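Local coordinates for protein putative phosphomannomutase (Thermus thermophilus, PDB 1TUO) that probably moves a phosphate group within phosphosugars, as a magnesium-dependent member of the phosphohexose mutase family, at residues Lys289-Thr294 / Val308-Val313; Trp427-Ala432 / Arg440-Ala445. One frame throughout, in Å; residues are numbered along the deposited sequence.

Interaction 1 comes first along the chain and lies in the third alpha/beta/alpha domain, at the edge of its four-stranded mixed sheet; interaction 2 follows in the C-terminal domain, whose five-stranded antiparallel sheet contains strands 426-431 and 440-445. The two share no sheet, yet their centres are only about 13 Å apart and they meet directly. The turn that leaves strand 286-290 presses on the hairpin: Phe291 packs on Leu429, Trp427 lies against the backbone of Ala292 and Val293, and Thr294 OG1 probably hydrogen-bonds with Glu444 OE2. Together they therefore form part of the interface that seats the C-terminal domain on domain III.

Interaction 1: Lys289-Thr294 / Val308-Val313; sequences KNFAVT and VTTTPV
The carbonyl oxygen of Lys289 is approached by two neighbouring residues of the opposing strand: Thr311 N donates a hydrogen bond to Lys289 O at 2.9 Å, to which Thr310 CA adds a CA-H...O contact with the same Lys289 O at 3.2 Å. At the other end of the residue, Lys289 N gives a nearly straight bond (164°) to Thr309 O at 2.9 Å, so Lys289 uses both backbone groups in the parallel pairing. The ladder fades as strand 286-290 ends: Phe291 N to Thr311 O, 2.7 Å but strongly bent (120°), is a weak hydrogen bond.

Beyond the backbone, the Lys289 chain passes Val308, CG to CG1 at 3.9 Å, and runs beside Thr310. With CG between the backbone N and the carbonyl carbon (chi1 55°) and a bend at chi3, it brings its ammonium back to the following turn. There NZ of Lys289 donates to Val293 O at 2.9 Å, from well above the carbonyl plane, likewise to Thr294 O, and makes a salt bridge to Asp298 of helix 296-304. Asn290 turns to the other face, its amide beside Val313 CG2; Asn290 OD1 accepts from Ala292 N at 2.8 Å, an Asx turn within the type I turn from Asn290 to Val293, while Asn290 ND2 donates to Glu333 OE1. The Phe291 ring meets Thr310 CG2 at its edge and pairs with Lys420 in a cation-pi contact. Helix 296-304 links the two parallel neighbours, making this a beta-alpha-beta crossover of the family's alpha/beta/alpha domain III.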
loop_
_atom_site.group_PDB
_atom_site.type_symbol
_atom_site.label_atom_id
_atom_site.label_comp_id
_atom_site.label_asym_id
_atom_site.label_seq_id
_atom_site.Cartn_x
_atom_site.Cartn_y
_atom_site.Cartn_z
ATOM N N LYS A 289 10.705 -8.156 2.245
ATOM C CA LYS A 289 10.812 -6.941 1.434
ATOM C C LYS A 289 10.950 -7.277 -0.040
ATOM O O LYS A 289 11.510 -8.314 -0.391
ATOM C CB LYS A 289 12.040 -6.125 1.867
ATOM C CG LYS A 289 13.350 -6.922 1.823
ATOM C CD LYS A 289 14.600 -6.033 1.899
ATOM C CE LYS A 289 15.211 -5.817 0.514
ATOM N NZ LYS A 289 16.551 -5.144 0.549
ATOM N N ASN A 290 10.438 -6.418 -0.918
ATOM C CA ASN A 290 10.612 -6.710 -2.331
ATOM C C ASN A 290 12.008 -6.254 -2.756
ATOM O O ASN A 290 12.731 -5.610 -1.988
ATOM C CB ASN A 290 9.504 -6.083 -3.205
ATOM C CG ASN A 290 9.654 -4.579 -3.411
ATOM O OD1 ASN A 290 10.751 -4.019 -3.349
ATOM N ND2 ASN A 290 8.532 -3.926 -3.706
ATOM N N PHE A 291 12.376 -6.606 -3.981
ATOM C CA PHE A 291 13.690 -6.327 -4.555
ATOM C C PHE A 291 14.176 -4.874 -4.597
ATOM O O PHE A 291 15.379 -4.632 -4.673
ATOM C CB PHE A 291 13.722 -6.931 -5.964
ATOM C CG PHE A 291 15.099 -7.234 -6.482
ATOM C CD1 PHE A 291 16.042 -7.864 -5.676
ATOM C CD2 PHE A 291 15.428 -6.955 -7.808
ATOM C CE1 PHE A 291 17.295 -8.218 -6.180
ATOM C CE2 PHE A 291 16.674 -7.305 -8.322
ATOM C CZ PHE A 291 17.610 -7.938 -7.508
ATOM N N ALA A 292 13.262 -3.911 -4.548
ATOM C CA ALA A 292 13.658 -2.506 -4.624
ATOM C C ALA A 292 13.743 -1.801 -3.274
ATOM O O ALA A 292 13.981 -0.591 -3.207
ATOM C CB ALA A 292 12.705 -1.751 -5.552
ATOM N N VAL A 293 13.552 -2.555 -2.198
ATOM C CA VAL A 293 13.620 -2.001 -0.855
ATOM C C VAL A 293 15.069 -1.838 -0.387
ATOM O O VAL A 293 15.934 -2.650 -0.708
ATOM C CB VAL A 293 12.853 -2.901 0.150
ATOM C CG1 VAL A 293 13.121 -2.451 1.577
ATOM C CG2 VAL A 293 11.355 -2.846 -0.148
ATOM N N THR A 294 15.304 -0.775 0.373
ATOM C CA THR A 294 16.616 -0.432 0.919
ATOM C C THR A 294 17.353 -1.608 1.539
ATOM O O THR A 294 16.742 -2.449 2.202
ATOM C CB THR A 294 16.489 0.644 2.015
ATOM O OG1 THR A 294 17.772 0.876 2.610
ATOM C CG2 THR A 294 15.516 0.181 3.104
ATOM N N VAL A 308 15.756 -11.831 6.910
ATOM C CA VAL A 308 15.158 -10.954 5.911
ATOM C C VAL A 308 14.993 -11.724 4.616
ATOM O O VAL A 308 15.958 -12.257 4.070
ATOM C CB VAL A 308 16.030 -9.712 5.645
ATOM C CG1 VAL A 308 15.378 -8.838 4.576
ATOM C CG2 VAL A 308 16.204 -8.922 6.925
ATOM N N THR A 309 13.752 -11.794 4.140
ATOM C CA THR A 309 13.434 -12.487 2.903
ATOM C C THR A 309 13.196 -11.449 1.823
ATOM O O THR A 309 12.462 -10.497 2.043
ATOM C CB THR A 309 12.160 -13.333 3.060
ATOM O OG1 THR A 309 12.401 -14.377 4.014
ATOM C CG2 THR A 309 11.750 -13.940 1.721
ATOM N N THR A 310 13.827 -11.633 0.665
ATOM C CA THR A 310 13.668 -10.707 -0.450
ATOM C C THR A 310 12.839 -11.369 -1.537
ATOM O O THR A 310 13.116 -12.499 -1.943
ATOM C CB THR A 310 15.034 -10.295 -1.033
ATOM O OG1 THR A 310 15.806 -9.654 -0.012
ATOM C CG2 THR A 310 14.855 -9.331 -2.204
ATOM N N THR A 311 11.823 -10.658 -2.008
ATOM C CA THR A 311 10.934 -11.177 -3.035
ATOM C C THR A 311 10.877 -10.254 -4.245
ATOM O O THR A 311 11.258 -9.089 -4.169
ATOM C CB THR A 311 9.505 -11.294 -2.506
ATOM O OG1 THR A 311 9.031 -9.989 -2.144
ATOM C CG2 THR A 311 9.461 -12.200 -1.283
ATOM N N PRO A 312 10.420 -10.779 -5.389
ATOM C CA PRO A 312 10.324 -9.939 -6.586
ATOM C C PRO A 312 9.237 -8.916 -6.278
ATOM O O PRO A 312 8.476 -9.093 -5.327
ATOM C CB PRO A 312 9.881 -10.926 -7.660
ATOM C CG PRO A 312 10.503 -12.222 -7.204
ATOM C CD PRO A 312 10.206 -12.199 -5.722
ATOM N N VAL A 313 9.152 -7.850 -7.064
ATOM C CA VAL A 313 8.117 -6.852 -6.827
ATOM C C VAL A 313 6.741 -7.467 -7.082
ATOM O O VAL A 313 6.539 -8.197 -8.056
ATOM C CB VAL A 313 8.313 -5.614 -7.726
ATOM C CG1 VAL A 313 7.124 -4.667 -7.581
ATOM C CG2 VAL A 313 9.601 -4.901 -7.342
#

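Interaction 2: Trp427-Ala432 / Arg440-Ala445; sequences WVLFRA and RIYVEA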
loop_
_atom_site.group_PDB
_atom_site.type_symbol
_atom_site.label_atom_id
_atom_site.label_comp_id
_atom_site.label_asym_id
_atom_site.label_seq_id
_atom_site.Cartn_x
_atom_site.Cartn_y
_atom_site.Cartn_z
ATOM N N TRP A 427 23.631 0.839 -4.906
ATOM C CA TRP A 427 22.946 -0.140 -5.738
ATOM C C TRP A 427 22.118 0.564 -6.808
ATOM O O TRP A 427 21.485 1.591 -6.549
ATOM C CB TRP A 427 22.053 -1.053 -4.866
ATOM C CG TRP A 427 20.582 -1.107 -5.258
ATOM C CD1 TRP A 427 20.066 -1.322 -6.509
ATOM C CD2 TRP A 427 19.452 -0.937 -4.391
ATOM N NE1 TRP A 427 18.695 -1.288 -6.474
ATOM C CE2 TRP A 427 18.289 -1.055 -5.187
ATOM C CE3 TRP A 427 19.307 -0.696 -3.016
ATOM C CZ2 TRP A 427 17.002 -0.938 -4.657
ATOM C CZ3 TRP A 427 18.025 -0.580 -2.491
ATOM C CH2 TRP A 427 16.891 -0.702 -3.312
ATOM N N VAL A 428 22.132 0.001 -8.010
ATOM C CA VAL A 428 21.376 0.543 -9.130
ATOM C C VAL A 428 20.553 -0.577 -9.749
ATOM O O VAL A 428 21.104 -1.577 -10.213
ATOM C CB VAL A 428 22.307 1.125 -10.207
ATOM C CG1 VAL A 428 21.482 1.703 -11.342
ATOM C CG2 VAL A 428 23.204 2.192 -9.594
ATOM N N LEU A 429 19.238 -0.400 -9.758
ATOM C CA LEU A 429 18.329 -1.403 -10.295
ATOM C C LEU A 429 17.584 -0.940 -11.538
ATOM O O LEU A 429 16.960 0.122 -11.536
ATOM C CB LEU A 429 17.307 -1.799 -9.222
ATOM C CG LEU A 429 16.143 -2.708 -9.633
ATOM C CD1 LEU A 429 16.671 -4.095 -9.981
ATOM C CD2 LEU A 429 15.134 -2.795 -8.494
ATOM N N PHE A 430 17.656 -1.744 -12.595
ATOM C CA PHE A 430 16.949 -1.446 -13.835
ATOM C C PHE A 430 15.783 -2.430 -13.933
ATOM O O PHE A 430 15.980 -3.642 -13.840
ATOM C CB PHE A 430 17.850 -1.640 -15.063
ATOM C CG PHE A 430 19.134 -0.862 -15.017
ATOM C CD1 PHE A 430 20.228 -1.339 -14.304
ATOM C CD2 PHE A 430 19.259 0.337 -15.712
ATOM C CE1 PHE A 430 21.429 -0.635 -14.284
ATOM C CE2 PHE A 430 20.456 1.050 -15.698
ATOM C CZ PHE A 430 21.541 0.564 -14.985
ATOM N N ARG A 431 14.573 -1.908 -14.111
ATOM C CA ARG A 431 13.383 -2.744 -14.237
ATOM C C ARG A 431 12.533 -2.299 -15.416
ATOM O O ARG A 431 12.028 -1.175 -15.436
ATOM C CB ARG A 431 12.544 -2.691 -12.956
ATOM C CG ARG A 431 13.032 -3.617 -11.858
ATOM C CD ARG A 431 12.191 -3.476 -10.595
ATOM N NE ARG A 431 10.761 -3.644 -10.845
ATOM C CZ ARG A 431 10.207 -4.752 -11.327
ATOM N NH1 ARG A 431 10.962 -5.801 -11.616
ATOM N NH2 ARG A 431 8.894 -4.811 -11.518
ATOM N N ALA A 432 12.375 -3.184 -16.394
ATOM C CA ALA A 432 11.582 -2.878 -17.579
ATOM C C ALA A 432 10.121 -3.267 -17.371
ATOM O O ALA A 432 9.675 -4.313 -17.843
ATOM C CB ALA A 432 12.150 -3.609 -18.791
ATOM N N ARG A 440 12.446 1.610 -15.570
ATOM C CA ARG A 440 12.498 2.285 -14.283
ATOM C C ARG A 440 13.836 2.026 -13.610
ATOM O O ARG A 440 14.279 0.882 -13.497
ATOM C CB ARG A 440 11.358 1.801 -13.387
ATOM C CG ARG A 440 9.986 1.966 -14.018
ATOM C CD ARG A 440 8.880 1.514 -13.075
ATOM N NE ARG A 440 8.840 2.314 -11.854
ATOM C CZ ARG A 440 7.912 2.190 -10.910
ATOM N NH1 ARG A 440 6.938 1.296 -11.044
ATOM N NH2 ARG A 440 7.955 2.959 -9.831
ATOM N N ILE A 441 14.486 3.100 -13.178
ATOM C CA ILE A 441 15.773 2.988 -12.519
ATOM C C ILE A 441 15.638 3.390 -11.055
ATOM O O ILE A 441 15.221 4.508 -10.738
ATOM C CB ILE A 441 16.833 3.878 -13.216
ATOM C CG1 ILE A 441 16.948 3.477 -14.692
ATOM C CG2 ILE A 441 18.179 3.729 -12.529
ATOM C CD1 ILE A 441 17.999 4.255 -15.480
ATOM N N TYR A 442 15.969 2.458 -10.169
ATOM C CA TYR A 442 15.906 2.690 -8.729
ATOM C C TYR A 442 17.341 2.791 -8.238
ATOM O O TYR A 442 18.169 1.945 -8.571
ATOM C CB TYR A 442 15.234 1.516 -8.004
ATOM C CG TYR A 442 13.933 1.032 -8.603
ATOM C CD1 TYR A 442 13.910 0.390 -9.840
ATOM C CD2 TYR A 442 12.727 1.181 -7.915
ATOM C CE1 TYR A 442 12.724 -0.095 -10.378
ATOM C CE2 TYR A 442 11.535 0.698 -8.445
ATOM C CZ TYR A 442 11.543 0.060 -9.677
ATOM O OH TYR A 442 10.372 -0.431 -10.204
ATOM N N VAL A 443 17.641 3.818 -7.452
ATOM C CA VAL A 443 18.993 3.979 -6.947
ATOM C C VAL A 443 19.053 4.296 -5.467
ATOM O O VAL A 443 18.320 5.154 -4.969
ATOM C CB VAL A 443 19.766 5.107 -7.698
ATOM C CG1 VAL A 443 21.112 5.354 -7.032
ATOM C CG2 VAL A 443 19.987 4.712 -9.156
ATOM N N GLU A 444 19.921 3.568 -4.768
ATOM C CA GLU A 444 20.166 3.811 -3.360
ATOM C C GLU A 444 21.669 4.008 -3.218
ATOM O O GLU A 444 22.464 3.238 -3.770
ATOM C CB GLU A 444 19.732 2.634 -2.479
ATOM C CG GLU A 444 20.134 2.857 -1.027
ATOM C CD GLU A 444 19.512 1.870 -0.065
ATOM O OE1 GLU A 444 19.445 0.669 -0.404
ATOM O OE2 GLU A 444 19.108 2.302 1.036
ATOM N N ALA A 445 22.056 5.052 -2.492
ATOM C CA ALA A 445 23.463 5.351 -2.262
ATOM C C ALA A 445 23.604 6.087 -0.934
ATOM O O ALA A 445 22.606 6.392 -0.278
ATOM C CB ALA A 445 24.020 6.195 -3.409
#
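Arg431 and Tyr442 meet across the strands, CD of Arg431 lying 3.4 Å from Tyr442 CE1. Bent at chi3 (53°), the arginine chain brings NE to Tyr442 OH, a long hydrogen bond of 3.3 Å made within the guanidinium plane, and the two flat groups are turned 45° apart. The same Tyr442 OH lies above one face of the Arg440 guanidinium, toward its rim. Leu429 fills the next place on this face, with its CD2 3.7 Å from Tyr442 CD1, and beyond it the Trp427 indole crosses Glu444, CE3 to CB at 3.4 Å.

Six backbone bonds set this register, among them Leu429 N to Tyr442 O at 2.8 Å and nearly straight (175°). Strands 426-431 and 440-445 form a hairpin of inner strands in the five-stranded antiparallel sheet of the phosphohexomutase C-terminal domain, flanked by 419-423 and 382-386. On the reverse face Val428 touches Val443 and Ile441, CG1 to CG2 in both pairs, and the Phe430 ring lies beside Ile441; helix 448-459 covers Ile441 and Val443.

Further out, Asp417 makes a salt bridge with NH1 of Arg431, and Lys420 pairs with the indole of Trp427 in a cation-pi contact. Glu444 OE2, besides Thr294, hydrogen-bonds with His381 ND1, and OE1 accepts from Trp295 N.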